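Local coordinates for protein response regulator (Colwellia psychrerythraea, PDB 3EQZ) that is a response regulator built on a CheY-like receiver domain, probably acting as a switch in two-component signal transduction, at residues R37-L42 and R66-H71; L14-L19 and V30-H35; N4-V9 and T21-I26. All blocks are in the same frame, centred on the assembly; numbering follows the deposited sequence.

From the N terminus, strand 6-9 leads into helix 13-23, and contact 3 closes this first loop by packing the end of the helix back on the strand. Contact 2 opens inside that loop, at residues 14-19, and closes at 30-35, so contacts 2 and 3 cross. Both use helix 13-23, and their strands are neighbours in the sheet, so together they fasten one beta-alpha-beta unit; their centres lie about 9 Å apart. Contact 1 follows in series. It joins the 37-42 region, just after strand 30-33, to helix 60-70. Phe39 and Leu42 of contact 1 pack on Phe33 of contact 2 and Phe7 of contact 3.

Contact 1. Residues R37-L42 and R66-H71; sequences RAFLTL and RHLAEH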
ATOM      1  N   ARG B  37      16.217  18.140  13.978  1.00 38.05           N
ATOM      2  CA  ARG B  37      16.986  17.639  15.117  1.00 37.91           C
ATOM      3  C   ARG B  37      16.871  18.490  16.352  1.00 36.08           C
ATOM      4  O   ARG B  37      17.039  18.027  17.448  1.00 36.49           O
ATOM      5  CB  ARG B  37      18.448  17.511  14.777  1.00 39.50           C
ATOM      6  CG  ARG B  37      19.165  17.071  16.014  1.00 43.03           C
ATOM      7  CD  ARG B  37      20.586  16.759  15.746  1.00 48.17           C
ATOM      8  NE  ARG B  37      21.155  16.254  16.985  1.00 53.04           N
ATOM      9  CZ  ARG B  37      20.441  15.954  18.066  1.00 53.89           C
ATOM     10  NH1 ARG B  37      19.104  16.089  18.058  1.00 54.40           N
ATOM     11  NH2 ARG B  37      21.073  15.509  19.153  1.00 53.15           N
ATOM     12  N   ALA B  38      16.590  19.767  16.176  1.00 35.20           N
ATOM     13  CA  ALA B  38      16.399  20.611  17.334  1.00 33.39           C
ATOM     14  C   ALA B  38      15.067  20.252  17.966  1.00 32.63           C
ATOM     15  O   ALA B  38      14.907  20.226  19.205  1.00 32.51           O
ATOM     16  CB  ALA B  38      16.413  22.107  16.912  1.00 32.51           C
ATOM     17  N   PHE B  39      14.086  19.985  17.108  1.00 31.90           N
ATOM     18  CA  PHE B  39      12.783  19.592  17.621  1.00 31.75           C
ATOM     19  C   PHE B  39      12.907  18.321  18.443  1.00 31.12           C
ATOM     20  O   PHE B  39      12.226  18.153  19.450  1.00 31.78           O
ATOM     21  CB  PHE B  39      11.790  19.387  16.486  1.00 30.49           C
ATOM     22  CG  PHE B  39      10.555  18.627  16.906  1.00 32.01           C
ATOM     23  CD1 PHE B  39       9.541  19.262  17.616  1.00 31.97           C
ATOM     24  CD2 PHE B  39      10.394  17.305  16.552  1.00 31.57           C
ATOM     25  CE1 PHE B  39       8.391  18.577  18.000  1.00 29.81           C
ATOM     26  CE2 PHE B  39       9.272  16.609  16.918  1.00 30.46           C
ATOM     27  CZ  PHE B  39       8.261  17.254  17.642  1.00 33.48           C
ATOM     28  N   LEU B  40      13.803  17.443  18.035  1.00 31.56           N
ATOM     29  CA  LEU B  40      13.925  16.129  18.690  1.00 33.60           C
ATOM     30  C   LEU B  40      14.535  16.170  20.091  1.00 34.84           C
ATOM     31  O   LEU B  40      14.591  15.158  20.776  1.00 35.63           O
ATOM     32  CB  LEU B  40      14.696  15.157  17.798  1.00 33.89           C
ATOM     33  CG  LEU B  40      13.940  14.687  16.544  1.00 35.32           C
ATOM     34  CD1 LEU B  40      14.719  13.667  15.749  1.00 34.68           C
ATOM     35  CD2 LEU B  40      12.563  14.134  16.954  1.00 36.68           C
ATOM     36  N   THR B  41      14.980  17.334  20.537  1.00 35.59           N
ATOM     37  CA  THR B  41      15.543  17.431  21.886  1.00 36.79           C
ATOM     38  C   THR B  41      14.405  17.627  22.866  1.00 38.91           C
ATOM     39  O   THR B  41      14.572  17.424  24.080  1.00 39.12           O
ATOM     40  CB  THR B  41      16.542  18.633  22.017  1.00 36.65           C
ATOM     41  OG1 THR B  41      15.858  19.870  21.765  1.00 35.07           O
ATOM     42  CG2 THR B  41      17.714  18.496  21.018  1.00 33.35           C
ATOM     43  N   LEU B  42      13.234  18.005  22.340  1.00 39.89           N
ATOM     44  CA  LEU B  42      12.075  18.312  23.196  1.00 41.93           C
ATOM     45  C   LEU B  42      11.411  17.058  23.715  1.00 42.41           C
ATOM     46  O   LEU B  42      11.410  16.029  23.049  1.00 42.15           O
ATOM     47  CB  LEU B  42      11.027  19.120  22.432  1.00 42.56           C
ATOM     48  CG  LEU B  42      11.437  20.502  21.952  1.00 44.17           C
ATOM     49  CD1 LEU B  42      10.302  21.150  21.228  1.00 44.78           C
ATOM     50  CD2 LEU B  42      11.861  21.303  23.170  1.00 48.90           C
ATOM     51  N   ARG B  66      10.626   7.666  13.667  1.00 31.63           N
ATOM     52  CA  ARG B  66      11.480   6.721  14.399  1.00 32.76           C
ATOM     53  C   ARG B  66      11.830   7.234  15.812  1.00 32.14           C
ATOM     54  O   ARG B  66      11.673   6.539  16.785  1.00 30.53           O
ATOM     55  CB  ARG B  66      12.793   6.437  13.637  1.00 32.78           C
ATOM     56  CG  ARG B  66      13.441   5.123  14.133  1.00 39.23           C
ATOM     57  CD  ARG B  66      14.969   5.077  14.123  1.00 41.15           C
ATOM     58  NE  ARG B  66      15.559   6.270  14.681  1.00 46.60           N
ATOM     59  CZ  ARG B  66      15.796   6.471  15.973  1.00 51.33           C
ATOM     60  NH1 ARG B  66      15.492   5.538  16.878  1.00 50.84           N
ATOM     61  NH2 ARG B  66      16.315   7.642  16.365  1.00 51.25           N
ATOM     62  N   HIS B  67      12.327   8.458  15.919  1.00 32.83           N
ATOM     63  CA  HIS B  67      12.660   8.980  17.255  1.00 33.11           C
ATOM     64  C   HIS B  67      11.430   9.021  18.179  1.00 32.35           C
ATOM     65  O   HIS B  67      11.466   8.563  19.317  1.00 31.53           O
ATOM     66  CB  HIS B  67      13.272  10.384  17.126  1.00 33.71           C
ATOM     67  CG  HIS B  67      13.614  11.007  18.451  1.00 35.77           C
ATOM     68  ND1 HIS B  67      14.880  10.928  19.010  1.00 40.11           N
ATOM     69  CD2 HIS B  67      12.855  11.711  19.327  1.00 34.95           C
ATOM     70  CE1 HIS B  67      14.880  11.550  20.180  1.00 40.40           C
ATOM     71  NE2 HIS B  67      13.662  12.034  20.395  1.00 41.05           N
ATOM     72  N   LEU B  68      10.329   9.570  17.675  1.00 31.49           N
ATOM     73  CA  LEU B  68       9.107   9.656  18.480  1.00 31.26           C
ATOM     74  C   LEU B  68       8.652   8.296  18.953  1.00 30.56           C
ATOM     75  O   LEU B  68       8.236   8.149  20.090  1.00 31.11           O
ATOM     76  CB  LEU B  68       7.963  10.362  17.702  1.00 30.14           C
ATOM     77  CG  LEU B  68       8.166  11.831  17.322  1.00 29.31           C
ATOM     78  CD1 LEU B  68       7.067  12.229  16.391  1.00 29.78           C
ATOM     79  CD2 LEU B  68       8.182  12.796  18.490  1.00 30.51           C
ATOM     80  N   ALA B  69       8.718   7.300  18.084  1.00 31.57           N
ATOM     81  CA  ALA B  69       8.254   5.949  18.443  1.00 33.70           C
ATOM     82  C   ALA B  69       9.182   5.309  19.489  1.00 35.27           C
ATOM     83  O   ALA B  69       8.731   4.661  20.430  1.00 34.40           O
ATOM     84  CB  ALA B  69       8.193   5.048  17.197  1.00 31.50           C
ATOM     85  N   GLU B  70      10.493   5.465  19.305  1.00 37.58           N
ATOM     86  CA  GLU B  70      11.440   4.873  20.277  1.00 39.90           C
ATOM     87  C   GLU B  70      11.265   5.450  21.688  1.00 40.25           C
ATOM     88  O   GLU B  70      11.278   4.710  22.679  1.00 41.77           O
ATOM     89  CB  GLU B  70      12.868   5.050  19.804  1.00 40.67           C
ATOM     90  CG  GLU B  70      13.870   4.644  20.852  1.00 47.04           C
ATOM     91  CD  GLU B  70      15.266   5.118  20.523  1.00 54.95           C
ATOM     92  OE1 GLU B  70      16.070   5.249  21.497  1.00 58.07           O
ATOM     93  OE2 GLU B  70      15.537   5.368  19.299  1.00 56.73           O
ATOM     94  N   HIS B  71      11.059   6.755  21.787  1.00 39.93           N
ATOM     95  CA  HIS B  71      10.708   7.364  23.068  1.00 41.14           C
ATOM     96  C   HIS B  71       9.234   7.253  23.411  1.00 40.60           C
ATOM     97  O   HIS B  71       8.794   7.833  24.366  1.00 40.89           O
ATOM     98  CB  HIS B  71      11.203   8.821  23.131  1.00 41.20           C
ATOM     99  CG  HIS B  71      12.696   8.914  23.008  1.00 45.46           C
ATOM    100  ND1 HIS B  71      13.338   9.051  21.795  1.00 46.80           N
ATOM    101  CD2 HIS B  71      13.672   8.754  23.935  1.00 47.25           C
ATOM    102  CE1 HIS B  71      14.644   9.039  21.987  1.00 50.95           C
ATOM    103  NE2 HIS B  71      14.873   8.860  23.277  1.00 50.05           N
TER
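Leu40 lies over one face of the His67 imidazole. Its CB sits 4.1 Å from the centroid of the His67 ring and only 6° off the ring normal, a CH-pi contact. CG is over the same face, on the side of the His67 CG atom. From there the two methyls diverge. Leu40 CD1 is 3.8 Å from His67 CB and also rests on His67 CG. Leu40 CD2 comes closer and is 3.4 Å from His67 CD2. With CG anti to the carbonyl carbon (chi1 -71°), the Leu40 branch is laid along the imidazole, running past it the opposite way to the His67 side chain. The Leu40 carbonyl O is 3.3 Å from His67 NE2, but the angle is too poor for a hydrogen bond.

These residues join the type I turn Phe39-Leu42 to the end of helix 60-70 in the CheY-like receiver fold, where helices pack on a parallel sheet. Deeper in, Phe39 CE2 meets Leu68 CD2 at 4.3 Å. Both side chains also touch Ile50 of strand 49-53, so this pair lies against the sheet.

The opposite face of the His67 ring has His71 ND1 above it, offset toward the rim. His71 ND1 donates to His67 O at 3.1 Å, coming in above the carbonyl plane (36° out of it). The same oxygen also accepts from His71 N.

Contact 2. Residues L14-L19 and V30-H35; sequences LTCNLL and VEAFQH
Cys16 reaches from helix 13-23 to both Ala32 and Gln34, and most of the surface buried here is its own. Its CB points at the 30-35 segment. The thiol continues that way, with SG anti to the backbone N (chi1 -161°). SG is the atom that does the touching. It meets the methyl of Ala32 on strand 30-33, with Cys16 SG 3.7 Å from Ala32 CB. The backbones come nearest at the same pair, the CA of Cys16 lying 7.1 Å from the CA of Ala32. Two small groups meet here, consistent with the close approach of the backbones.

Gln34 supplies the other partner. It follows the last residue of the strand, and its chain is bent at chi2 (-111°), which brings the amide back toward the helix. Gln34 OE1 is 3.7 Å from Cys16 SG and 4.1 Å from Cys16 CB. This is a van der Waals contact, and no hydrogen bond links the two segments. The amide thus touches Cys16 with its oxygen, while its nitrogen reaches Thr13 OG1, near the start of the same helix, in a weak hydrogen bond.

Cys16 is buried. From the helix it packs on strand 30-33, on Ile8 of strand 6-9 and on Asp10 of the loop that follows. Thr15, its neighbour in the helix, hydrogen-bonds through OG1 to Asp10 OD2. Strand 6-9, helix 13-23 and the neighbouring parallel strand 30-33 form the beta-alpha-beta unit that opens the receiver-domain fold, with Cys16 packing the helix on its second strand.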
ATOM      1  N   LEU B  14       8.689  28.399   3.354  1.00 42.98           N
ATOM      2  CA  LEU B  14       7.392  28.822   2.832  1.00 42.12           C
ATOM      3  C   LEU B  14       6.203  27.972   3.328  1.00 41.83           C
ATOM      4  O   LEU B  14       5.193  28.517   3.758  1.00 40.50           O
ATOM      5  CB  LEU B  14       7.429  28.822   1.320  1.00 43.17           C
ATOM      6  CG  LEU B  14       8.364  29.944   0.787  1.00 44.30           C
ATOM      7  CD1 LEU B  14       8.498  29.889  -0.730  1.00 47.35           C
ATOM      8  CD2 LEU B  14       7.833  31.279   1.231  1.00 41.80           C
ATOM      9  N   THR B  15       6.316  26.636   3.248  1.00 40.32           N
ATOM     10  CA  THR B  15       5.180  25.780   3.629  1.00 39.57           C
ATOM     11  C   THR B  15       5.075  25.778   5.141  1.00 38.42           C
ATOM     12  O   THR B  15       3.975  25.732   5.700  1.00 37.79           O
ATOM     13  CB  THR B  15       5.259  24.338   3.042  1.00 40.00           C
ATOM     14  OG1 THR B  15       6.565  23.791   3.254  1.00 39.96           O
ATOM     15  CG2 THR B  15       4.926  24.352   1.533  1.00 40.05           C
ATOM     16  N   CYS B  16       6.219  25.918   5.800  1.00 36.94           N
ATOM     17  CA  CYS B  16       6.230  26.114   7.239  1.00 36.97           C
ATOM     18  C   CYS B  16       5.451  27.344   7.746  1.00 36.85           C
ATOM     19  O   CYS B  16       4.664  27.288   8.717  1.00 35.95           O
ATOM     20  CB  CYS B  16       7.680  26.217   7.713  1.00 37.16           C
ATOM     21  SG  CYS B  16       7.827  25.918   9.484  1.00 42.99           S
ATOM     22  N   ASN B  17       5.736  28.485   7.117  1.00 36.27           N
ATOM     23  CA  ASN B  17       5.069  29.738   7.437  1.00 35.59           C
ATOM     24  C   ASN B  17       3.561  29.673   7.121  1.00 35.09           C
ATOM     25  O   ASN B  17       2.710  30.218   7.889  1.00 35.33           O
ATOM     26  CB  ASN B  17       5.682  30.878   6.615  1.00 35.50           C
ATOM     27  CG  ASN B  17       4.878  32.128   6.721  1.00 34.95           C
ATOM     28  OD1 ASN B  17       4.179  32.537   5.769  1.00 36.31           O
ATOM     29  ND2 ASN B  17       4.886  32.717   7.925  1.00 33.85           N
ATOM     30  N   LEU B  18       3.223  29.013   6.010  1.00 33.81           N
ATOM     31  CA  LEU B  18       1.817  28.825   5.680  1.00 35.07           C
ATOM     32  C   LEU B  18       1.083  28.054   6.776  1.00 35.06           C
ATOM     33  O   LEU B  18       0.041  28.502   7.254  1.00 34.68           O
ATOM     34  CB  LEU B  18       1.639  28.146   4.329  1.00 36.00           C
ATOM     35  CG  LEU B  18       0.200  27.677   4.068  1.00 38.58           C
ATOM     36  CD1 LEU B  18      -0.775  28.828   3.771  1.00 39.06           C
ATOM     37  CD2 LEU B  18       0.220  26.663   2.922  1.00 44.03           C
ATOM     38  N   LEU B  19       1.656  26.925   7.229  1.00 34.43           N
ATOM     39  CA  LEU B  19       1.055  26.152   8.337  1.00 33.26           C
ATOM     40  C   LEU B  19       0.911  27.033   9.556  1.00 33.35           C
ATOM     41  O   LEU B  19      -0.129  27.058  10.240  1.00 32.12           O
ATOM     42  CB  LEU B  19       1.897  24.914   8.703  1.00 31.52           C
ATOM     43  CG  LEU B  19       1.902  23.805   7.645  1.00 33.97           C
ATOM     44  CD1 LEU B  19       2.940  22.674   7.952  1.00 29.76           C
ATOM     45  CD2 LEU B  19       0.460  23.204   7.448  1.00 32.42           C
ATOM     46  N   VAL B  30       1.852  28.163  19.289  1.00 38.90           N
ATOM     47  CA  VAL B  30       2.345  27.362  18.205  1.00 38.05           C
ATOM     48  C   VAL B  30       3.787  27.771  17.964  1.00 38.37           C
ATOM     49  O   VAL B  30       4.141  28.962  18.010  1.00 36.94           O
ATOM     50  CB  VAL B  30       1.481  27.559  16.950  1.00 38.57           C
ATOM     51  CG1 VAL B  30       1.466  29.029  16.515  1.00 36.71           C
ATOM     52  CG2 VAL B  30       1.968  26.695  15.798  1.00 39.99           C
ATOM     53  N   GLU B  31       4.629  26.776  17.727  1.00 38.34           N
ATOM     54  CA  GLU B  31       6.035  27.018  17.545  1.00 39.78           C
ATOM     55  C   GLU B  31       6.508  26.217  16.318  1.00 39.66           C
ATOM     56  O   GLU B  31       6.187  25.041  16.175  1.00 37.95           O
ATOM     57  CB  GLU B  31       6.770  26.584  18.814  1.00 40.28           C
ATOM     58  CG  GLU B  31       8.261  26.542  18.638  1.00 45.73           C
ATOM     59  CD  GLU B  31       9.072  26.733  19.952  1.00 51.47           C
ATOM     60  OE1 GLU B  31       8.693  26.161  21.018  1.00 54.71           O
ATOM     61  OE2 GLU B  31      10.110  27.441  19.887  1.00 52.33           O
ATOM     62  N   ALA B  32       7.247  26.865  15.424  1.00 39.24           N
ATOM     63  CA  ALA B  32       7.687  26.215  14.227  1.00 39.49           C
ATOM     64  C   ALA B  32       9.182  25.922  14.274  1.00 40.55           C
ATOM     65  O   ALA B  32       9.972  26.803  14.647  1.00 40.41           O
ATOM     66  CB  ALA B  32       7.348  27.059  13.016  1.00 39.48           C
ATOM     67  N   PHE B  33       9.559  24.692  13.899  1.00 39.56           N
ATOM     68  CA  PHE B  33      10.966  24.244  13.849  1.00 39.92           C
ATOM     69  C   PHE B  33      11.384  23.945  12.423  1.00 40.43           C
ATOM     70  O   PHE B  33      10.824  23.020  11.799  1.00 40.92           O
ATOM     71  CB  PHE B  33      11.144  22.956  14.655  1.00 39.28           C
ATOM     72  CG  PHE B  33      11.014  23.164  16.124  1.00 41.30           C
ATOM     73  CD1 PHE B  33      12.141  23.289  16.916  1.00 42.23           C
ATOM     74  CD2 PHE B  33       9.771  23.309  16.706  1.00 41.01           C
ATOM     75  CE1 PHE B  33      12.020  23.520  18.265  1.00 45.58           C
ATOM     76  CE2 PHE B  33       9.649  23.560  18.051  1.00 42.95           C
ATOM     77  CZ  PHE B  33      10.768  23.652  18.832  1.00 42.85           C
ATOM     78  N   GLN B  34      12.355  24.686  11.896  1.00 40.38           N
ATOM     79  CA  GLN B  34      12.852  24.382  10.567  1.00 42.33           C
ATOM     80  C   GLN B  34      13.959  23.303  10.635  1.00 41.38           C
ATOM     81  O   GLN B  34      14.404  22.790   9.592  1.00 41.34           O
ATOM     82  CB  GLN B  34      13.378  25.632   9.852  1.00 43.57           C
ATOM     83  CG  GLN B  34      12.721  26.960  10.284  1.00 51.37           C
ATOM     84  CD  GLN B  34      11.849  27.577   9.194  1.00 60.08           C
ATOM     85  OE1 GLN B  34      10.804  28.188   9.483  1.00 62.93           O
ATOM     86  NE2 GLN B  34      12.279  27.430   7.932  1.00 62.67           N
ATOM     87  N   HIS B  35      14.386  22.955  11.845  1.00 39.63           N
ATOM     88  CA  HIS B  35      15.445  21.993  12.030  1.00 39.29           C
ATOM     89  C   HIS B  35      14.952  20.844  12.877  1.00 38.84           C
ATOM     90  O   HIS B  35      14.842  20.955  14.109  1.00 38.18           O
ATOM     91  CB  HIS B  35      16.680  22.628  12.716  1.00 39.69           C
ATOM     92  CG  HIS B  35      17.289  23.745  11.931  1.00 39.76           C
ATOM     93  ND1 HIS B  35      16.976  25.075  12.159  1.00 40.30           N
ATOM     94  CD2 HIS B  35      18.173  23.733  10.904  1.00 37.40           C
ATOM     95  CE1 HIS B  35      17.648  25.829  11.306  1.00 39.36           C
ATOM     96  NE2 HIS B  35      18.381  25.040  10.535  1.00 38.47           N
TER

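Contact 3. Residues N4-V9 and T21-I26; sequences NRVFIV and TIVEPI
Val23 on helix 13-23 packs against Val6 and Ile8 on strand 6-9. These apolar contacts carry the whole interface, and all three residues are buried. Val6 and Val23 reach toward each other tip to tip. The Val23 methyl CG1 does the work: it stands 4.0 Å from Val6 CG1. Val23 CG1 is also 4.1 Å from both Val6 CB and Val6 CG2, so it sits over the fork of the valine. Val23 CG1 is anti to the backbone N (chi1 171°), which turns this methyl toward the strand. Its other methyl takes the second partner, with Val23 CG2 4.4 Å from Ile8 CD1. That contact is looser. Val6 and Ile8 are two apart on the strand, so both point to the same side, and Val23 bridges them.

Hydrogen bonds do not cross between the segments. Within 21-26, Ile26 N donates to Val23 O at 2.9 Å. In the sheet, Val6 is hydrogen-bonded to Glu31 through the backbone, and Phe7 to Ile49 and Ile51, so strand 6-9 has a neighbour on each side.

Within 4-9, the edge of the Phe7 ring points at the flat face of the Arg5 guanidinium. Phe7 CZ lies over the centre of that group, 3.6 Å above its plane. Arg5 NH2 also forms a salt bridge with Asp48.

Around the apolar cluster, Val23 also packs on Val30, Ile51 and Leu119. Helix 13-23 and helix 112-124 thus share this face of the parallel sheet, as in the three-layer alpha/beta/alpha sandwich of CheY-like receiver domains, where the sheet lies between two layers of helices, here at its first beta-alpha-beta unit.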
ATOM      1  N   ASN B   4      -3.414  24.040  23.775  1.00 42.19           N
ATOM      2  CA  ASN B   4      -2.392  23.016  23.515  1.00 39.81           C
ATOM      3  C   ASN B   4      -1.189  23.611  22.797  1.00 37.95           C
ATOM      4  O   ASN B   4      -1.311  24.537  21.966  1.00 36.78           O
ATOM      5  CB  ASN B   4      -2.921  21.858  22.647  1.00 40.31           C
ATOM      6  CG  ASN B   4      -4.220  21.229  23.182  1.00 41.48           C
ATOM      7  OD1 ASN B   4      -5.200  21.928  23.404  1.00 42.08           O
ATOM      8  ND2 ASN B   4      -4.239  19.899  23.318  1.00 38.20           N
ATOM      9  N   ARG B   5      -0.012  23.082  23.093  1.00 35.81           N
ATOM     10  CA  ARG B   5       1.133  23.424  22.270  1.00 35.00           C
ATOM     11  C   ARG B   5       1.009  22.698  20.909  1.00 33.12           C
ATOM     12  O   ARG B   5       0.666  21.506  20.869  1.00 33.22           O
ATOM     13  CB  ARG B   5       2.440  23.070  22.986  1.00 34.69           C
ATOM     14  CG  ARG B   5       2.616  23.753  24.383  1.00 37.93           C
ATOM     15  CD  ARG B   5       4.035  23.496  24.976  1.00 39.34           C
ATOM     16  NE  ARG B   5       4.310  22.055  25.104  1.00 40.69           N
ATOM     17  CZ  ARG B   5       5.460  21.550  25.562  1.00 43.81           C
ATOM     18  NH1 ARG B   5       6.425  22.372  25.954  1.00 48.12           N
ATOM     19  NH2 ARG B   5       5.658  20.243  25.639  1.00 37.65           N
ATOM     20  N   VAL B   6       1.253  23.424  19.825  1.00 30.96           N
ATOM     21  CA  VAL B   6       1.340  22.822  18.487  1.00 30.12           C
ATOM     22  C   VAL B   6       2.781  23.026  18.042  1.00 29.54           C
ATOM     23  O   VAL B   6       3.318  24.116  18.214  1.00 29.27           O
ATOM     24  CB  VAL B   6       0.367  23.466  17.494  1.00 30.17           C
ATOM     25  CG1 VAL B   6       0.510  22.838  16.099  1.00 28.87           C
ATOM     26  CG2 VAL B   6      -1.070  23.331  18.002  1.00 30.86           C
ATOM     27  N   PHE B   7       3.424  21.977  17.552  1.00 28.28           N
ATOM     28  CA  PHE B   7       4.789  22.077  17.014  1.00 29.51           C
ATOM     29  C   PHE B   7       4.722  21.770  15.551  1.00 30.10           C
ATOM     30  O   PHE B   7       4.254  20.674  15.175  1.00 30.48           O
ATOM     31  CB  PHE B   7       5.710  21.072  17.704  1.00 27.95           C
ATOM     32  CG  PHE B   7       5.874  21.346  19.182  1.00 30.85           C
ATOM     33  CD1 PHE B   7       6.831  22.259  19.638  1.00 31.93           C
ATOM     34  CD2 PHE B   7       5.064  20.724  20.120  1.00 30.73           C
ATOM     35  CE1 PHE B   7       6.982  22.553  21.025  1.00 35.21           C
ATOM     36  CE2 PHE B   7       5.213  21.007  21.523  1.00 34.61           C
ATOM     37  CZ  PHE B   7       6.165  21.931  21.964  1.00 33.38           C
ATOM     38  N   ILE B   8       5.162  22.716  14.739  1.00 29.98           N
ATOM     39  CA  ILE B   8       5.237  22.543  13.308  1.00 31.54           C
ATOM     40  C   ILE B   8       6.678  22.195  12.925  1.00 32.23           C
ATOM     41  O   ILE B   8       7.601  22.976  13.203  1.00 31.28           O
ATOM     42  CB  ILE B   8       4.851  23.836  12.540  1.00 31.62           C
ATOM     43  CG1 ILE B   8       3.407  24.199  12.848  1.00 30.88           C
ATOM     44  CG2 ILE B   8       5.069  23.650  10.991  1.00 31.28           C
ATOM     45  CD1 ILE B   8       3.007  25.629  12.486  1.00 31.30           C
ATOM     46  N   VAL B   9       6.857  21.029  12.299  1.00 31.35           N
ATOM     47  CA  VAL B   9       8.187  20.551  11.919  1.00 31.25           C
ATOM     48  C   VAL B   9       8.274  20.409  10.377  1.00 32.11           C
ATOM     49  O   VAL B   9       7.662  19.524   9.759  1.00 29.48           O
ATOM     50  CB  VAL B   9       8.523  19.249  12.651  1.00 31.48           C
ATOM     51  CG1 VAL B   9       9.992  18.875  12.478  1.00 30.15           C
ATOM     52  CG2 VAL B   9       8.105  19.367  14.139  1.00 28.36           C
ATOM     53  N   THR B  21       0.592  30.258   9.822  1.00 35.04           N
ATOM     54  CA  THR B  21      -0.464  31.248   9.739  1.00 35.87           C
ATOM     55  C   THR B  21      -1.860  30.616   9.854  1.00 35.82           C
ATOM     56  O   THR B  21      -2.786  31.253  10.334  1.00 37.01           O
ATOM     57  CB  THR B  21      -0.352  32.118   8.468  1.00 36.64           C
ATOM     58  OG1 THR B  21      -0.523  31.296   7.303  1.00 40.57           O
ATOM     59  CG2 THR B  21       1.017  32.826   8.401  1.00 35.89           C
ATOM     60  N   ILE B  22      -2.004  29.355   9.469  1.00 34.77           N
ATOM     61  CA  ILE B  22      -3.272  28.677   9.608  1.00 34.25           C
ATOM     62  C   ILE B  22      -3.526  28.245  11.052  1.00 34.34           C
ATOM     63  O   ILE B  22      -4.639  28.280  11.524  1.00 33.91           O
ATOM     64  CB  ILE B  22      -3.355  27.440   8.645  1.00 34.44           C
ATOM     65  CG1 ILE B  22      -3.568  27.913   7.221  1.00 34.85           C
ATOM     66  CG2 ILE B  22      -4.527  26.510   9.029  1.00 32.82           C
ATOM     67  CD1 ILE B  22      -3.020  26.961   6.200  1.00 38.84           C
ATOM     68  N   VAL B  23      -2.478  27.844  11.770  1.00 34.44           N
ATOM     69  CA  VAL B  23      -2.652  27.346  13.128  1.00 33.78           C
ATOM     70  C   VAL B  23      -2.804  28.460  14.164  1.00 34.77           C
ATOM     71  O   VAL B  23      -3.500  28.306  15.181  1.00 33.36           O
ATOM     72  CB  VAL B  23      -1.436  26.443  13.568  1.00 34.11           C
ATOM     73  CG1 VAL B  23      -1.519  26.122  15.059  1.00 33.23           C
ATOM     74  CG2 VAL B  23      -1.319  25.143  12.701  1.00 31.06           C
ATOM     75  N   GLU B  24      -2.097  29.555  13.967  1.00 35.02           N
ATOM     76  CA  GLU B  24      -1.988  30.475  15.080  1.00 37.36           C
ATOM     77  C   GLU B  24      -3.331  31.106  15.505  1.00 37.42           C
ATOM     78  O   GLU B  24      -3.568  31.308  16.684  1.00 37.22           O
ATOM     79  CB  GLU B  24      -0.966  31.568  14.766  1.00 38.03           C
ATOM     80  CG  GLU B  24      -0.504  32.308  16.011  1.00 43.72           C
ATOM     81  CD  GLU B  24       0.818  33.076  15.785  1.00 48.82           C
ATOM     82  OE1 GLU B  24       1.193  33.272  14.608  1.00 51.04           O
ATOM     83  OE2 GLU B  24       1.481  33.463  16.778  1.00 49.96           O
ATOM     84  N   PRO B  25      -4.224  31.427  14.546  1.00 37.79           N
ATOM     85  CA  PRO B  25      -5.501  31.995  15.029  1.00 38.29           C
ATOM     86  C   PRO B  25      -6.287  31.003  15.858  1.00 38.99           C
ATOM     87  O   PRO B  25      -7.202  31.394  16.595  1.00 39.93           O
ATOM     88  CB  PRO B  25      -6.269  32.304  13.718  1.00 39.32           C
ATOM     89  CG  PRO B  25      -5.181  32.658  12.741  1.00 38.32           C
ATOM     90  CD  PRO B  25      -4.069  31.598  13.090  1.00 37.52           C
ATOM     91  N   ILE B  26      -5.956  29.721  15.755  1.00 37.63           N
ATOM     92  CA  ILE B  26      -6.746  28.708  16.429  1.00 38.05           C
ATOM     93  C   ILE B  26      -6.034  28.213  17.683  1.00 37.93           C
ATOM     94  O   ILE B  26      -6.656  28.072  18.723  1.00 37.75           O
ATOM     95  CB  ILE B  26      -7.073  27.492  15.471  1.00 37.84           C
ATOM     96  CG1 ILE B  26      -7.784  28.018  14.209  1.00 40.61           C
ATOM     97  CG2 ILE B  26      -7.888  26.448  16.226  1.00 37.60           C
ATOM     98  CD1 ILE B  26      -7.844  27.102  12.989  1.00 38.35           C
TER